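Local coordinates for leucine-rich repeat protein TpLRR (Treponema pallidum, PDB 6MLX) that is of unknown function but folds as a secreted, probably periplasmic, BspA-type leucine-rich repeat protein of the syphilis spirochaete, at residues T25-K30 against K51-C56. Sequence-based numbering, arbitrary orientation.
Sequences TRYLGK and KAFYGC
Arg26 and Tyr27, neighbours at the end of strand 22-27, reach the loop 51-56 with side chains that leave the strand in different directions, joining this strand to a loop of the BspA-type leucine-rich repeat fold. On the buried side of the contact, Tyr27 lies beside Phe53. Their rings are inclined by only 22° but are slid apart, with centroids separated by 5.5 Å, so overlap is slight. What sits over one face of Phe53 is instead the Tyr27 methylene: CB stands 3.9 Å from the centroid of the Phe53 ring in a CH-pi contact. Phe53 in turn stacks on Phe76, continuing the aromatic packing toward the next coil, while the Tyr27 hydroxyl is held by the backbone N of Gly31. Cys56 meets Tyr27 from another direction, its SG at the ring edge, 4.1 Å from Tyr27 CD2.

Arg26 takes the polar side. With CG anti to the backbone N (chi1 -174°) and a bend at chi2 (63°), the chain folds back until its guanidinium lies against two overlapping turns, type I from Lys51 to Tyr54 and type II from Phe53 to Cys56. NH1 donates to Tyr54 O at 3.1 Å, with that oxygen close to the guanidinium plane, and more weakly to Ala52 O at 3.3 Å. The carbonyl of Ala52 thus serves both backbone and side chain: Tyr27 N also donates to Ala52 O, at 3.1 Å. At the Thr25 end, Ala52 CA points its hydrogen at Thr25 O, 3.4 Å away, in a CA-H...O contact.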
loop_
_atom_site.group_PDB
_atom_site.type_symbol
_atom_site.label_atom_id
_atom_site.label_comp_id
_atom_site.label_asym_id
_atom_site.label_seq_id
_atom_site.Cartn_x
_atom_site.Cartn_y
_atom_site.Cartn_z
ATOM N N THR A 25 -3.674 -17.863 4.932
ATOM C CA THR A 25 -2.314 -18.135 4.493
ATOM C C THR A 25 -2.208 -18.384 2.997
ATOM O O THR A 25 -1.124 -18.192 2.435
ATOM C CB THR A 25 -1.736 -19.340 5.249
ATOM O OG1 THR A 25 -2.538 -20.498 4.983
ATOM C CG2 THR A 25 -1.751 -19.075 6.730
ATOM N N ARG A 26 -3.282 -18.802 2.337
ATOM C CA ARG A 26 -3.177 -18.965 0.895
ATOM C C ARG A 26 -4.573 -18.925 0.284
ATOM O O ARG A 26 -5.535 -19.448 0.857
ATOM C CB ARG A 26 -2.437 -20.266 0.528
ATOM C CG ARG A 26 -2.153 -20.460 -0.959
ATOM C CD ARG A 26 -1.213 -19.342 -1.509
ATOM N NE ARG A 26 -0.543 -19.732 -2.756
ATOM C CZ ARG A 26 -0.209 -18.894 -3.741
ATOM N NH1 ARG A 26 -0.491 -17.605 -3.671
ATOM N NH2 ARG A 26 0.405 -19.360 -4.821
ATOM N N TYR A 27 -4.679 -18.259 -0.861
ATOM C CA TYR A 27 -5.850 -18.358 -1.712
ATOM C C TYR A 27 -5.551 -19.393 -2.785
ATOM O O TYR A 27 -4.542 -19.283 -3.493
ATOM C CB TYR A 27 -6.199 -17.005 -2.325
ATOM C CG TYR A 27 -7.253 -17.080 -3.410
ATOM C CD1 TYR A 27 -8.525 -17.569 -3.143
ATOM C CD2 TYR A 27 -6.975 -16.640 -4.697
ATOM C CE1 TYR A 27 -9.490 -17.627 -4.130
ATOM C CE2 TYR A 27 -7.920 -16.695 -5.693
ATOM C CZ TYR A 27 -9.177 -17.189 -5.409
ATOM O OH TYR A 27 -10.109 -17.228 -6.411
ATOM N N LEU A 28 -6.419 -20.396 -2.889
ATOM C CA LEU A 28 -6.200 -21.527 -3.784
ATOM C C LEU A 28 -6.913 -21.385 -5.117
ATOM O O LEU A 28 -6.444 -21.933 -6.122
ATOM C CB LEU A 28 -6.652 -22.830 -3.104
ATOM C CG LEU A 28 -6.046 -23.066 -1.713
ATOM C CD1 LEU A 28 -6.676 -24.251 -0.968
ATOM C CD2 LEU A 28 -4.536 -23.216 -1.799
ATOM N N GLY A 29 -8.019 -20.655 -5.165
ATOM C CA GLY A 29 -8.804 -20.563 -6.378
ATOM C C GLY A 29 -8.122 -19.722 -7.441
ATOM O O GLY A 29 -6.960 -19.322 -7.336
ATOM N N LYS A 30 -8.867 -19.473 -8.511
ATOM C CA LYS A 30 -8.406 -18.613 -9.599
ATOM C C LYS A 30 -9.585 -17.844 -10.172
ATOM O O LYS A 30 -9.737 -17.714 -11.392
ATOM C CB LYS A 30 -7.689 -19.404 -10.703
ATOM C CG LYS A 30 -6.950 -20.664 -10.240
ATOM C CD LYS A 30 -5.788 -21.061 -11.159
ATOM C CE LYS A 30 -5.366 -22.524 -10.906
ATOM N NZ LYS A 30 -4.175 -22.615 -9.996
ATOM N N LYS A 51 2.583 -13.486 1.537
ATOM C CA LYS A 51 2.499 -14.112 0.211
ATOM C C LYS A 51 1.192 -14.880 -0.022
ATOM O O LYS A 51 1.144 -15.791 -0.859
ATOM C CB LYS A 51 3.693 -15.058 -0.048
ATOM C CG LYS A 51 5.069 -14.406 -0.011
ATOM C CD LYS A 51 6.222 -15.411 -0.244
ATOM C CE LYS A 51 7.014 -15.065 -1.512
ATOM N NZ LYS A 51 8.536 -15.066 -1.318
ATOM N N ALA A 52 0.112 -14.534 0.677
ATOM C CA ALA A 52 -1.104 -15.340 0.584
ATOM C C ALA A 52 -1.731 -15.272 -0.811
ATOM O O ALA A 52 -2.326 -16.251 -1.278
ATOM C CB ALA A 52 -2.103 -14.900 1.655
ATOM N N PHE A 53 -1.624 -14.131 -1.495
ATOM C CA PHE A 53 -2.110 -14.027 -2.870
ATOM C C PHE A 53 -0.958 -13.838 -3.848
ATOM O O PHE A 53 -1.139 -13.275 -4.929
ATOM C CB PHE A 53 -3.112 -12.884 -3.040
ATOM C CG PHE A 53 -4.391 -13.060 -2.277
ATOM C CD1 PHE A 53 -5.565 -13.385 -2.933
ATOM C CD2 PHE A 53 -4.424 -12.885 -0.907
ATOM C CE1 PHE A 53 -6.751 -13.533 -2.230
ATOM C CE2 PHE A 53 -5.597 -13.032 -0.201
ATOM C CZ PHE A 53 -6.764 -13.360 -0.860
ATOM N N TYR A 54 0.229 -14.283 -3.459
ATOM C CA TYR A 54 1.422 -14.112 -4.271
ATOM C C TYR A 54 1.221 -14.711 -5.665
ATOM O O TYR A 54 0.862 -15.886 -5.800
ATOM C CB TYR A 54 2.589 -14.771 -3.547
ATOM C CG TYR A 54 3.930 -14.621 -4.188
ATOM C CD1 TYR A 54 4.776 -13.571 -3.838
ATOM C CD2 TYR A 54 4.371 -15.540 -5.122
ATOM C CE1 TYR A 54 6.025 -13.435 -4.416
ATOM C CE2 TYR A 54 5.621 -15.414 -5.715
ATOM C CZ TYR A 54 6.444 -14.364 -5.350
ATOM O OH TYR A 54 7.685 -14.231 -5.930
ATOM N N GLY A 55 1.420 -13.887 -6.695
ATOM C CA GLY A 55 1.327 -14.346 -8.067
ATOM C C GLY A 55 -0.057 -14.677 -8.582
ATOM O O GLY A 55 -0.172 -15.339 -9.619
ATOM N N CYS A 56 -1.123 -14.231 -7.915
ATOM C CA CYS A 56 -2.478 -14.596 -8.347
ATOM C C CYS A 56 -2.896 -13.689 -9.502
ATOM O O CYS A 56 -3.717 -12.777 -9.362
ATOM C CB CYS A 56 -3.463 -14.518 -7.189
ATOM S SG CYS A 56 -3.195 -15.784 -5.922
#